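Local coordinates for protein YCAC GENE product (Escherichia coli, PDB 1YAC) that is probably a hydrolase of still unknown specificity, built as an octamer on the three-layer alpha-beta-alpha fold of the isochorismatase family, at residues 41-44 with 45-48; 67-70 with 71-74; 112-115 with 116-119. All blocks are in the same frame, centred on the assembly; numbering follows the deposited sequence.

Overall arrangement
All three contacts are local, but they sit at different depths of the fold. Contact 1, two turns in the body of helix 33-49, is mostly buried between the sheet and neighbouring helices, and its own bonds are regular helical ones, Asp45 and Lys48 pairing outside it. Contacts 2 and 3 both turn a loop into a helix N-terminus: contact 2 is partly exposed, has a lysine and a water in its network and meets the second subunit, while contact 3 is wholly buried, irregular in its backbone and packed against the third. Contacts 1 and 2 touch where Leu41 CD2 lies 3.6 Å from Glu71 CB; contact 3 stands apart, its centre about 17 Å from that of contact 2.

Contact 1 (41-44 with 45-48); sequences LALG and DLAK
Two successive turns of helix 33-49, the connection of a beta-alpha-beta unit between strands 13-18 and 54-59, meet here through Leu43 and Leu46. The two leucines cross obliquely, methyl against methyl, with Leu43 CD1 4.0 Å from Leu46 CD2. Leu46 holds CG between its backbone N and carbonyl carbon (chi1 78°), an uncommon choice on a helix that lays the branch back over the preceding turn and brings CG within 3.4 Å of Leu43 O. Regular i to i+4 bonds carry the backbone: Asp45 N reaches Leu41 O at 2.9 Å, Leu46 N reaches Ala42 O at 2.9 Å, and Ala47 N and Lys48 N follow on Leu43 O and Gly44 O.

The Asp45 carboxylate carbon lies out ahead of the first of these oxygens, CG 3.3 Å from Leu41 O. The carboxylate is held from beyond the helix, OD1 by Gln75 and OD2 by His190, which fixes its rotation; Lys48 NZ in turn bonds to the carbonyl of Gln75. Leu43 packs on Leu17 and Ala47 on Val15 of the central strand, while Leu46 faces Val168 and Leu172 of helix 165-173. The helix thus packs on the sheet through one face and on helices 165-173 and 180-190 through another, as expected of the crossover helix in a three-layer alpha-beta-alpha sandwich.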
loop_
_atom_site.group_PDB
_atom_site.type_symbol
_atom_site.label_atom_id
_atom_site.label_comp_id
_atom_site.label_asym_id
_atom_site.label_seq_id
_atom_site.Cartn_x
_atom_site.Cartn_y
_atom_site.Cartn_z
ATOM N N LEU A 41 11.623 -20.463 -10.664
ATOM C CA LEU A 41 11.560 -21.895 -10.946
ATOM C C LEU A 41 10.591 -22.168 -12.095
ATOM O O LEU A 41 10.772 -23.111 -12.858
ATOM C CB LEU A 41 11.162 -22.681 -9.694
ATOM C CG LEU A 41 12.130 -22.535 -8.514
ATOM C CD1 LEU A 41 11.678 -23.440 -7.373
ATOM C CD2 LEU A 41 13.539 -22.896 -8.951
ATOM N N ALA A 42 9.556 -21.347 -12.209
ATOM C CA ALA A 42 8.577 -21.503 -13.280
ATOM C C ALA A 42 9.271 -21.260 -14.607
ATOM O O ALA A 42 9.069 -22.019 -15.560
ATOM C CB ALA A 42 7.425 -20.523 -13.097
ATOM N N LEU A 43 10.110 -20.220 -14.647
ATOM C CA LEU A 43 10.863 -19.852 -15.847
ATOM C C LEU A 43 11.820 -20.978 -16.221
ATOM O O LEU A 43 11.936 -21.335 -17.390
ATOM C CB LEU A 43 11.645 -18.548 -15.641
ATOM C CG LEU A 43 12.471 -18.056 -16.848
ATOM C CD1 LEU A 43 11.608 -17.920 -18.118
ATOM C CD2 LEU A 43 13.121 -16.721 -16.498
ATOM N N GLY A 44 12.521 -21.524 -15.235
ATOM C CA GLY A 44 13.412 -22.634 -15.536
ATOM C C GLY A 44 12.632 -23.824 -16.100
ATOM O O GLY A 44 13.029 -24.427 -17.111
ATOM N N ASP A 45 11.493 -24.133 -15.481
ATOM C CA ASP A 45 10.659 -25.255 -15.910
ATOM C C ASP A 45 10.129 -25.065 -17.322
ATOM O O ASP A 45 10.055 -26.029 -18.095
ATOM C CB ASP A 45 9.481 -25.471 -14.956
ATOM C CG ASP A 45 9.873 -26.173 -13.672
ATOM O OD1 ASP A 45 11.074 -26.442 -13.430
ATOM O OD2 ASP A 45 8.952 -26.475 -12.897
ATOM N N LEU A 46 9.749 -23.837 -17.673
ATOM C CA LEU A 46 9.229 -23.603 -19.017
ATOM C C LEU A 46 10.353 -23.692 -20.045
ATOM O O LEU A 46 10.150 -24.221 -21.143
ATOM C CB LEU A 46 8.444 -22.283 -19.114
ATOM C CG LEU A 46 9.122 -20.916 -19.202
ATOM C CD1 LEU A 46 9.560 -20.600 -20.640
ATOM C CD2 LEU A 46 8.148 -19.852 -18.711
ATOM N N ALA A 47 11.543 -23.222 -19.685
ATOM C CA ALA A 47 12.683 -23.291 -20.594
ATOM C C ALA A 47 12.958 -24.763 -20.903
ATOM O O ALA A 47 13.191 -25.148 -22.058
ATOM C CB ALA A 47 13.906 -22.655 -19.964
ATOM N N LYS A 48 12.906 -25.586 -19.864
ATOM C CA LYS A 48 13.127 -27.015 -20.018
ATOM C C LYS A 48 11.988 -27.658 -20.816
ATOM O O LYS A 48 12.233 -28.414 -21.771
ATOM C CB LYS A 48 13.252 -27.677 -18.642
ATOM C CG LYS A 48 13.417 -29.185 -18.696
ATOM C CD LYS A 48 14.825 -29.628 -18.352
ATOM C CE LYS A 48 15.860 -29.055 -19.285
ATOM N NZ LYS A 48 17.190 -29.680 -19.037
#

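Contact 2 (67-70 with 71-74); sequences PLVP and ELKA
Lys73 curls back from the first turn of helix 70-75 to the loop before it, and its ammonium carries the main polar link. NZ bonds to Leu68 O at 2.9 Å, coming in at a C=O...N angle of 138° and tilted from the carbonyl plane. A bend in the lysine chain at chi3 (-55°) turns the amine back to that oxygen and lays CE beside Leu68 CB. One water accepts from Leu68 N at 2.9 Å and, weakly, from the same NZ, so the lysine holds Leu68 O directly but reaches Leu68 N through a water that it grips weakly.

The backbone bonds mark the start of the helix. Val69 is the N-cap, and its carbonyl takes a weak bond from Leu72 N; Ala74 N to Pro70 O, at 2.9 Å and 163° at the hydrogen, is much straighter.

The apolar contacts centre on Leu72. Val69 lies alongside it, pointing the same way, with CG2 3.7 Å from Leu72 CD1, whereas Leu68 crosses it at about a right angle, CD2 3.9 Å from Leu72 CB.

Charge and packing also reach the second subunit. Glu71 passes OE1 beside Val69 CB, and its OE2 forms a salt bridge with Arg195 of that subunit, whose Thr199 packs on Pro67 and Pro70. Within the chain, Leu68 lies on Leu56 and Thr58 of strand 54-59, and Val69 bonds through its backbone to His20, just after strand 13-18: the turn links these two strands to the opening of helix 70-75.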
loop_
_atom_site.group_PDB
_atom_site.type_symbol
_atom_site.label_atom_id
_atom_site.label_comp_id
_atom_site.label_asym_id
_atom_site.label_seq_id
_atom_site.Cartn_x
_atom_site.Cartn_y
_atom_site.Cartn_z
ATOM N N PRO A 67 26.783 -18.858 -4.857
ATOM C CA PRO A 67 26.584 -19.777 -5.973
ATOM C C PRO A 67 25.224 -19.622 -6.616
ATOM O O PRO A 67 24.303 -19.064 -6.021
ATOM C CB PRO A 67 26.706 -21.142 -5.301
ATOM C CG PRO A 67 26.089 -20.902 -3.961
ATOM C CD PRO A 67 26.678 -19.566 -3.566
ATOM N N LEU A 68 25.103 -20.129 -7.836
ATOM C CA LEU A 68 23.839 -20.106 -8.553
ATOM C C LEU A 68 22.893 -20.985 -7.731
ATOM O O LEU A 68 23.323 -21.996 -7.165
ATOM C CB LEU A 68 24.030 -20.724 -9.945
ATOM C CG LEU A 68 22.792 -20.723 -10.853
ATOM C CD1 LEU A 68 22.450 -19.293 -11.271
ATOM C CD2 LEU A 68 23.057 -21.600 -12.069
ATOM N N VAL A 69 21.624 -20.603 -7.624
ATOM C CA VAL A 69 20.696 -21.436 -6.864
ATOM C C VAL A 69 20.750 -22.848 -7.466
ATOM O O VAL A 69 20.682 -23.018 -8.685
ATOM C CB VAL A 69 19.264 -20.868 -6.852
ATOM C CG1 VAL A 69 19.246 -19.546 -6.102
ATOM C CG2 VAL A 69 18.719 -20.693 -8.272
ATOM N N PRO A 70 20.875 -23.877 -6.609
ATOM C CA PRO A 70 20.962 -25.291 -6.983
ATOM C C PRO A 70 19.967 -25.803 -8.024
ATOM O O PRO A 70 20.336 -26.604 -8.888
ATOM C CB PRO A 70 20.806 -26.007 -5.646
ATOM C CG PRO A 70 21.404 -25.043 -4.684
ATOM C CD PRO A 70 20.819 -23.742 -5.141
ATOM N N GLU A 71 18.722 -25.346 -7.952
ATOM C CA GLU A 71 17.700 -25.786 -8.890
ATOM C C GLU A 71 18.085 -25.571 -10.346
ATOM O O GLU A 71 17.965 -26.482 -11.163
ATOM C CB GLU A 71 16.353 -25.103 -8.614
ATOM C CG GLU A 71 15.664 -25.547 -7.335
ATOM C CD GLU A 71 16.033 -24.696 -6.136
ATOM O OE1 GLU A 71 16.999 -23.912 -6.237
ATOM O OE2 GLU A 71 15.349 -24.794 -5.091
ATOM N N LEU A 72 18.583 -24.382 -10.661
ATOM C CA LEU A 72 18.957 -24.064 -12.035
ATOM C C LEU A 72 20.136 -24.904 -12.505
ATOM O O LEU A 72 20.131 -25.450 -13.610
ATOM C CB LEU A 72 19.238 -22.563 -12.174
ATOM C CG LEU A 72 18.016 -21.690 -11.858
ATOM C CD1 LEU A 72 18.374 -20.200 -11.949
ATOM C CD2 LEU A 72 16.871 -22.028 -12.817
ATOM N N LYS A 73 21.137 -25.016 -11.649
ATOM C CA LYS A 73 22.329 -25.807 -11.931
ATOM C C LYS A 73 21.925 -27.255 -12.235
ATOM O O LYS A 73 22.370 -27.857 -13.219
ATOM C CB LYS A 73 23.212 -25.771 -10.691
ATOM C CG LYS A 73 24.660 -26.105 -10.894
ATOM C CD LYS A 73 25.378 -25.804 -9.591
ATOM C CE LYS A 73 25.112 -24.355 -9.155
ATOM N NZ LYS A 73 25.241 -24.133 -7.676
ATOM N N ALA A 74 21.051 -27.800 -11.388
ATOM C CA ALA A 74 20.568 -29.170 -11.531
ATOM C C ALA A 74 19.701 -29.364 -12.773
ATOM O O ALA A 74 19.750 -30.414 -13.419
ATOM C CB ALA A 74 19.780 -29.578 -10.273
HETATM O O HOH W 1 27.298 -21.872 -8.603
#

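Contact 3 (112-115 with 116-119); sequences GVVT and EVCV
Val114 O, at the N-cap of helix 115-128, is gripped by three backbone N-H groups. Val117 N gives the sound bond, 3.0 Å long, though it arrives from above the carbonyl plane, about 50° out of it. Cys118 N at 2.9 Å and Val119 N at 3.5 Å add weak ones, the latter spanning a wider, pi-type turn.

A cis peptide joins Val113 to Val114, and Cys118 flanks the carbonyl oxygen: Val113 O is 3.1 Å from Cys118 CB and 3.2 Å from SG. That oxygen is buried and has no hydrogen-bonding partner in the model. Val119 presses CG2 to 3.2 Å from Gly112 N, tight packing at the end of strand 107-112.

Glu116 folds back over Val114. With CG set between backbone N and carbonyl carbon (chi1 76°) and the chain bent at chi2, OE1 comes to 3.5 Å from Val114 CG2 while bonding to Thr142. Cut back to an alanine, this position would probably leave the Thr142 hydroxyl without its carboxylate partner and open a gap beside Val114, which also packs on Phe166 of the third subunit.

Cys118 also touches Asp19. A cysteine in the first turn of a helix, after a cis peptide and near an aspartate, is consistent with the nucleophile site of isochorismatase-family hydrolases.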
loop_
_atom_site.group_PDB
_atom_site.type_symbol
_atom_site.label_atom_id
_atom_site.label_comp_id
_atom_site.label_asym_id
_atom_site.label_seq_id
_atom_site.Cartn_x
_atom_site.Cartn_y
_atom_site.Cartn_z
ATOM N N GLY A 112 16.887 -12.221 -14.416
ATOM C CA GLY A 112 18.054 -12.259 -13.550
ATOM C C GLY A 112 18.006 -11.242 -12.424
ATOM O O GLY A 112 16.955 -10.656 -12.162
ATOM N N VAL A 113 19.126 -11.059 -11.726
ATOM C CA VAL A 113 19.172 -10.101 -10.628
ATOM C C VAL A 113 20.518 -9.382 -10.581
ATOM O O VAL A 113 21.546 -9.974 -10.913
ATOM C CB VAL A 113 18.764 -10.726 -9.221
ATOM C CG1 VAL A 113 18.456 -12.207 -9.301
ATOM C CG2 VAL A 113 19.780 -10.411 -8.123
ATOM N N VAL A 114 20.528 -8.066 -10.370
ATOM C CA VAL A 114 19.362 -7.196 -10.177
ATOM C C VAL A 114 18.840 -6.715 -11.530
ATOM O O VAL A 114 19.593 -6.543 -12.485
ATOM C CB VAL A 114 19.629 -5.998 -9.222
ATOM C CG1 VAL A 114 19.971 -6.516 -7.824
ATOM C CG2 VAL A 114 20.720 -5.086 -9.750
ATOM N N THR A 115 17.536 -6.499 -11.588
ATOM C CA THR A 115 16.847 -6.050 -12.821
ATOM C C THR A 115 17.512 -4.935 -13.620
ATOM O O THR A 115 17.759 -5.090 -14.810
ATOM C CB THR A 115 15.361 -5.655 -12.529
ATOM O OG1 THR A 115 14.794 -6.578 -11.628
ATOM C CG2 THR A 115 14.531 -5.681 -13.754
ATOM N N GLU A 116 17.908 -3.866 -12.922
ATOM C CA GLU A 116 18.481 -2.683 -13.581
ATOM C C GLU A 116 19.964 -2.805 -13.994
ATOM O O GLU A 116 20.501 -1.902 -14.636
ATOM C CB GLU A 116 18.278 -1.436 -12.726
ATOM C CG GLU A 116 19.225 -1.314 -11.501
ATOM C CD GLU A 116 18.744 -2.060 -10.258
ATOM O OE1 GLU A 116 17.974 -3.032 -10.383
ATOM O OE2 GLU A 116 19.154 -1.665 -9.145
ATOM N N VAL A 117 20.607 -3.912 -13.605
ATOM C CA VAL A 117 22.004 -4.127 -13.950
ATOM C C VAL A 117 22.208 -5.432 -14.718
ATOM O O VAL A 117 22.420 -5.420 -15.927
ATOM C CB VAL A 117 22.912 -4.132 -12.697
ATOM C CG1 VAL A 117 24.340 -4.557 -13.073
ATOM C CG2 VAL A 117 22.935 -2.744 -12.072
ATOM N N CYS A 118 22.046 -6.566 -14.049
ATOM C CA CYS A 118 22.279 -7.833 -14.724
ATOM C C CYS A 118 21.292 -8.196 -15.813
ATOM O O CYS A 118 21.609 -9.016 -16.671
ATOM C CB CYS A 118 22.482 -8.958 -13.725
ATOM S SG CYS A 118 23.891 -8.587 -12.684
ATOM N N VAL A 119 20.094 -7.614 -15.773
ATOM C CA VAL A 119 19.118 -7.861 -16.822
ATOM C C VAL A 119 19.181 -6.733 -17.850
ATOM O O VAL A 119 19.433 -6.971 -19.030
ATOM C CB VAL A 119 17.681 -7.977 -16.279
ATOM C CG1 VAL A 119 16.674 -8.082 -17.442
ATOM C CG2 VAL A 119 17.574 -9.214 -15.400
#